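PDB 5DIJ: TqaA from Penicillium aethiopicum, which is a fungal nonribosomal peptide synthetase whose condensation-like CT domain, the part in this chain, probably closes the peptide into a macrocycle. Local coordinates for residues A[57-62]-A[102-107]; A[155-160]-A[172-177]. All blocks are in the same frame, centred on the assembly; numbering follows the deposited sequence.

Interaction 1. Residues A[57-62]-A[102-107]; sequences AQHVFI and FVEHEG
H59 reaches from helix 56-63 to E104, and its imidazole NE2 donates a hydrogen bond of 3.0 Å to E104 OE2. The bond is bent, 132° at the hydrogen; ring and carboxylate stand almost perpendicular, and OE2 lies at the ring edge by NE2 and CE1, tilted 25° from the ring plane. The carbonyl O of G107 also comes near this end of the ring, 3.7 Å from H59 CE1. The imidazole gets there because H59 CG is swung anti to the backbone N (chi1 -154°), which carries the ring out from the helix. A leucine in place of H59 would probably leave the E104 carboxylate without its donor from the helix and weaken the hold on residues 104-107.

The second point of contact is the F102 ring. I62 lays its terminal methyl over one face, CD1 lying 4.2 Å from the ring centroid in a CH-pi contact displaced toward the rim. Q58 meets the edge of the same ring instead, its NE2 lying 3.8 Å from F102 CE2 with the amide nearly at right angles to the ring. That amide is fixed by polar partners around it: OE1 accepts from the backbone N of T55, while NE2 bonds to S179 O and Q111 OE1, and these bonds hold the amide in place at the ring edge.

Farther out, H59 touches P109, and S179 lies against both I62 and F102. The arrangement joins helix 56-63 to the edge strand 100-103 of a three-stranded antiparallel sheet, with strand 110-115 as that strand's neighbour, while A57 and V60 rest on F330 of strand 329-336.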
loop_
_atom_site.group_PDB
_atom_site.type_symbol
_atom_site.label_atom_id
_atom_site.label_comp_id
_atom_site.label_asym_id
_atom_site.label_seq_id
_atom_site.Cartn_x
_atom_site.Cartn_y
_atom_site.Cartn_z
ATOM N N ALA A 57 0.905 9.568 0.290
ATOM C CA ALA A 57 0.630 8.153 0.538
ATOM C C ALA A 57 1.664 7.543 1.488
ATOM O O ALA A 57 1.342 6.716 2.335
ATOM C CB ALA A 57 0.595 7.379 -0.771
ATOM N N GLN A 58 2.914 7.948 1.345
ATOM C CA GLN A 58 3.940 7.472 2.252
ATOM C C GLN A 58 3.656 7.936 3.673
ATOM O O GLN A 58 3.675 7.126 4.604
ATOM C CB GLN A 58 5.310 7.945 1.796
ATOM C CG GLN A 58 5.868 7.138 0.653
ATOM C CD GLN A 58 7.175 7.702 0.159
ATOM O OE1 GLN A 58 7.252 8.861 -0.270
ATOM N NE2 GLN A 58 8.222 6.894 0.242
ATOM N N HIS A 59 3.374 9.229 3.829
ATOM C CA HIS A 59 3.072 9.789 5.137
ATOM C C HIS A 59 1.866 9.071 5.736
ATOM O O HIS A 59 1.840 8.766 6.941
ATOM C CB HIS A 59 2.807 11.283 5.037
ATOM C CG HIS A 59 3.085 12.031 6.306
ATOM N ND1 HIS A 59 2.841 13.382 6.445
ATOM C CD2 HIS A 59 3.587 11.620 7.492
ATOM C CE1 HIS A 59 3.180 13.767 7.660
ATOM N NE2 HIS A 59 3.636 12.717 8.317
ATOM N N VAL A 60 0.884 8.777 4.881
ATOM C CA VAL A 60 -0.303 8.045 5.306
ATOM C C VAL A 60 0.088 6.757 6.024
ATOM O O VAL A 60 -0.352 6.506 7.151
ATOM C CB VAL A 60 -1.237 7.722 4.110
ATOM C CG1 VAL A 60 -2.223 6.614 4.474
ATOM C CG2 VAL A 60 -1.978 8.980 3.654
ATOM N N PHE A 61 0.934 5.947 5.397
ATOM C CA PHE A 61 1.279 4.664 5.995
ATOM C C PHE A 61 2.141 4.812 7.259
ATOM O O PHE A 61 1.998 4.039 8.213
ATOM C CB PHE A 61 2.001 3.786 4.985
ATOM C CG PHE A 61 1.095 3.141 3.991
ATOM C CD1 PHE A 61 0.122 2.256 4.397
ATOM C CD2 PHE A 61 1.215 3.417 2.646
ATOM C CE1 PHE A 61 -0.716 1.659 3.473
ATOM C CE2 PHE A 61 0.387 2.813 1.730
ATOM C CZ PHE A 61 -0.582 1.941 2.138
ATOM N N ILE A 62 3.047 5.783 7.264
ATOM C CA ILE A 62 3.941 5.929 8.389
ATOM C C ILE A 62 3.173 6.416 9.598
ATOM O O ILE A 62 3.339 5.891 10.696
ATOM C CB ILE A 62 5.084 6.878 8.084
ATOM C CG1 ILE A 62 5.979 6.257 7.005
ATOM C CG2 ILE A 62 5.883 7.161 9.357
ATOM C CD1 ILE A 62 6.932 7.264 6.372
ATOM N N PHE A 102 13.616 7.656 7.034
ATOM C CA PHE A 102 12.592 8.688 7.044
ATOM C C PHE A 102 12.692 9.583 8.265
ATOM O O PHE A 102 12.607 9.127 9.409
ATOM C CB PHE A 102 11.191 8.067 6.987
ATOM C CG PHE A 102 10.944 7.233 5.766
ATOM C CD1 PHE A 102 11.257 5.884 5.761
ATOM C CD2 PHE A 102 10.400 7.798 4.617
ATOM C CE1 PHE A 102 11.031 5.102 4.633
ATOM C CE2 PHE A 102 10.168 7.025 3.472
ATOM C CZ PHE A 102 10.480 5.676 3.478
ATOM N N VAL A 103 12.869 10.869 8.017
ATOM C CA VAL A 103 12.768 11.836 9.086
ATOM C C VAL A 103 11.747 12.886 8.703
ATOM O O VAL A 103 11.386 13.037 7.538
ATOM C CB VAL A 103 14.115 12.500 9.399
ATOM C CG1 VAL A 103 15.195 11.436 9.572
ATOM C CG2 VAL A 103 14.499 13.494 8.311
ATOM N N GLU A 104 11.278 13.604 9.706
ATOM C CA GLU A 104 10.242 14.589 9.515
ATOM C C GLU A 104 10.781 15.929 9.932
ATOM O O GLU A 104 10.599 16.339 11.076
ATOM C CB GLU A 104 9.007 14.239 10.348
ATOM C CG GLU A 104 7.659 14.614 9.742
ATOM C CD GLU A 104 6.523 14.429 10.744
ATOM O OE1 GLU A 104 6.763 14.665 11.951
ATOM O OE2 GLU A 104 5.404 14.037 10.338
ATOM N N HIS A 105 11.464 16.623 9.036
ATOM C CA HIS A 105 11.869 17.942 9.454
ATOM C C HIS A 105 10.954 18.998 8.844
ATOM O O HIS A 105 10.867 19.134 7.616
ATOM C CB HIS A 105 13.330 18.227 9.132
ATOM C CG HIS A 105 13.782 19.547 9.672
ATOM N ND1 HIS A 105 13.272 20.741 9.231
ATOM C CD2 HIS A 105 14.579 19.833 10.730
ATOM C CE1 HIS A 105 13.802 21.729 9.935
ATOM N NE2 HIS A 105 14.589 21.207 10.853
ATOM N N GLU A 106 10.282 19.697 9.773
ATOM C CA GLU A 106 9.317 20.802 9.604
ATOM C C GLU A 106 7.850 20.388 9.711
ATOM O O GLU A 106 7.007 21.199 10.094
ATOM C CB GLU A 106 9.550 21.556 8.304
ATOM C CG GLU A 106 10.763 22.451 8.406
ATOM C CD GLU A 106 11.661 22.392 7.187
ATOM O OE1 GLU A 106 11.515 21.468 6.356
ATOM O OE2 GLU A 106 12.530 23.278 7.063
ATOM N N GLY A 107 7.534 19.139 9.406
ATOM C CA GLY A 107 6.187 18.648 9.643
ATOM C C GLY A 107 5.820 17.609 8.617
ATOM O O GLY A 107 5.291 16.550 8.953
#

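Interaction 2. Residues A[155-160]-A[172-177]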
loop_
_atom_site.group_PDB
_atom_site.type_symbol
_atom_site.label_atom_id
_atom_site.label_comp_id
_atom_site.label_asym_id
_atom_site.label_seq_id
_atom_site.Cartn_x
_atom_site.Cartn_y
_atom_site.Cartn_z
ATOM N N LEU A 155 16.690 3.186 9.817
ATOM C CA LEU A 155 16.320 2.421 8.622
ATOM C C LEU A 155 15.325 1.312 8.940
ATOM O O LEU A 155 15.600 0.447 9.766
ATOM C CB LEU A 155 17.554 1.806 7.968
ATOM C CG LEU A 155 18.530 2.804 7.373
ATOM C CD1 LEU A 155 19.784 2.072 6.981
ATOM C CD2 LEU A 155 17.913 3.460 6.166
ATOM N N PRO A 156 14.157 1.342 8.281
ATOM C CA PRO A 156 13.084 0.368 8.539
ATOM C C PRO A 156 13.321 -1.027 7.946
ATOM O O PRO A 156 12.831 -2.000 8.510
ATOM C CB PRO A 156 11.854 1.031 7.902
ATOM C CG PRO A 156 12.198 2.523 7.885
ATOM C CD PRO A 156 13.666 2.526 7.556
ATOM N N VAL A 157 14.026 -1.145 6.826
ATOM C CA VAL A 157 14.297 -2.483 6.302
ATOM C C VAL A 157 15.428 -3.123 7.097
ATOM O O VAL A 157 16.469 -2.508 7.337
ATOM C CB VAL A 157 14.651 -2.461 4.817
ATOM C CG1 VAL A 157 14.856 -3.890 4.303
ATOM C CG2 VAL A 157 13.550 -1.776 4.044
ATOM N N ARG A 158 15.203 -4.351 7.535
ATOM C CA ARG A 158 16.157 -5.045 8.379
ATOM C C ARG A 158 15.822 -6.520 8.357
ATOM O O ARG A 158 14.673 -6.902 8.145
ATOM C CB ARG A 158 16.139 -4.513 9.807
ATOM C CG ARG A 158 14.768 -4.066 10.301
ATOM C CD ARG A 158 14.896 -3.432 11.669
ATOM N NE ARG A 158 16.148 -2.680 11.796
ATOM C CZ ARG A 158 16.641 -2.226 12.951
ATOM N NH1 ARG A 158 15.986 -2.433 14.101
ATOM N NH2 ARG A 158 17.791 -1.555 12.957
ATOM N N PHE A 159 16.832 -7.350 8.555
ATOM C CA PHE A 159 16.684 -8.762 8.271
ATOM C C PHE A 159 16.991 -9.582 9.517
ATOM O O PHE A 159 17.838 -9.212 10.341
ATOM C CB PHE A 159 17.609 -9.187 7.116
ATOM C CG PHE A 159 17.310 -8.519 5.800
ATOM C CD1 PHE A 159 17.811 -7.260 5.518
ATOM C CD2 PHE A 159 16.558 -9.168 4.829
ATOM C CE1 PHE A 159 17.556 -6.647 4.295
ATOM C CE2 PHE A 159 16.297 -8.566 3.599
ATOM C CZ PHE A 159 16.794 -7.300 3.334
ATOM N N THR A 160 16.293 -10.702 9.641
ATOM C CA THR A 160 16.501 -11.597 10.755
ATOM C C THR A 160 16.596 -13.006 10.212
ATOM O O THR A 160 15.988 -13.329 9.182
ATOM C CB THR A 160 15.368 -11.476 11.828
ATOM O OG1 THR A 160 15.387 -10.154 12.381
ATOM C CG2 THR A 160 15.545 -12.497 12.982
ATOM N N LEU A 172 13.665 -16.833 7.805
ATOM C CA LEU A 172 14.203 -15.581 7.299
ATOM C C LEU A 172 13.097 -14.542 7.299
ATOM O O LEU A 172 12.034 -14.773 6.712
ATOM C CB LEU A 172 14.755 -15.760 5.889
ATOM C CG LEU A 172 14.752 -14.471 5.082
ATOM C CD1 LEU A 172 15.915 -13.601 5.478
ATOM C CD2 LEU A 172 14.740 -14.766 3.591
ATOM N N THR A 173 13.322 -13.405 7.944
ATOM C CA THR A 173 12.283 -12.383 7.982
ATOM C C THR A 173 12.783 -11.055 7.467
ATOM O O THR A 173 13.831 -10.555 7.903
ATOM C CB THR A 173 11.701 -12.169 9.413
ATOM O OG1 THR A 173 12.566 -11.310 10.183
ATOM C CG2 THR A 173 11.458 -13.517 10.112
ATOM N N ILE A 174 12.028 -10.493 6.529
ATOM C CA ILE A 174 12.290 -9.149 6.052
ATOM C C ILE A 174 11.336 -8.226 6.800
ATOM O O ILE A 174 10.143 -8.510 6.885
ATOM C CB ILE A 174 12.082 -9.006 4.502
ATOM C CG1 ILE A 174 12.994 -9.958 3.715
ATOM C CG2 ILE A 174 12.340 -7.578 4.061
ATOM C CD1 ILE A 174 12.403 -11.339 3.428
ATOM N N GLN A 175 11.853 -7.135 7.348
ATOM C CA GLN A 175 10.992 -6.136 7.968
ATOM C C GLN A 175 10.952 -4.900 7.088
ATOM O O GLN A 175 11.977 -4.476 6.563
ATOM C CB GLN A 175 11.467 -5.773 9.389
ATOM C CG GLN A 175 10.924 -6.699 10.495
ATOM C CD GLN A 175 11.454 -6.353 11.878
ATOM O OE1 GLN A 175 11.851 -5.209 12.156
ATOM N NE2 GLN A 175 11.463 -7.348 12.759
ATOM N N ILE A 176 9.774 -4.301 6.948
ATOM C CA ILE A 176 9.617 -3.188 6.028
ATOM C C ILE A 176 8.405 -2.337 6.357
ATOM O O ILE A 176 7.391 -2.845 6.815
ATOM C CB ILE A 176 9.515 -3.713 4.584
ATOM C CG1 ILE A 176 9.455 -2.568 3.571
ATOM C CG2 ILE A 176 8.372 -4.703 4.464
ATOM C CD1 ILE A 176 9.642 -3.037 2.126
ATOM N N SER A 177 8.538 -1.032 6.156
ATOM C CA SER A 177 7.414 -0.104 6.234
ATOM C C SER A 177 6.669 0.033 4.900
ATOM O O SER A 177 7.285 0.059 3.834
ATOM C CB SER A 177 7.904 1.261 6.673
ATOM O OG SER A 177 7.167 2.282 6.023
#
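The phenyl ring of F159 leans obliquely on I174, bringing CE2 to 3.6 Å from I174 CG1. Both side chains project from the same face of the hairpin and run side by side, and helix 81-94 packs on F159 through C88 and V92. V157 adds to the apolar contacts, its CG2 lying 4.2 Å from I176 CG1. The amide of Q175, on the other face, is turned about 50° from the R158 guanidinium; its OE1 lies 3.6 Å from R158 CD. R158 CG sits between backbone N and carbonyl carbon (chi1 34°), a rotation that places CG and CD beside Q175 OE1.

T160 and T173 project from that face too, T173 OG1 approaching T160 CB at 3.3 Å. Their backbones form a hydrogen-bonded antiparallel pair, in which T173 N donates to T160 O at 2.9 Å, nearly straight (168°). At R158-Q175 the bond from Q175 N to R158 O is sound, but the return from R158 N to Q175 O is weak, where the strand begins after the loop through P156 and V157.

This hairpin, 158-163 with 169-177, lies inside the five-stranded mixed sheet, between strands 122-125 and 67-75. Backbone bonds thus fix its register, while buried polar ends find outside partners: T160 OG1 bonds to R122, and Q175 NE2 weakly to D144.

How the interactions relate
Interactions 1 and 2 come in series along the chain, the helix-to-strand contact of 57-62 with 102-107 closing before the hairpin of 155-160 with 172-177 opens. Their centres lie 19 Å apart, yet they touch: F102 CD1 is 4.1 Å from P156 CG, and I62 CG1 is 4.3 Å from S177 OG. The loop just after the second hairpin strand serves both, S179 bonding to Q58 and S177 alike. Through these touches the small three-stranded sheet and helix 56-63 abut the five-stranded mixed sheet, all within the condensation domain. The side chain of I176 lies about 11 Å from G183, a phosphopantetheine-binding residue whose ligand is absent here, which places the hairpin near that site.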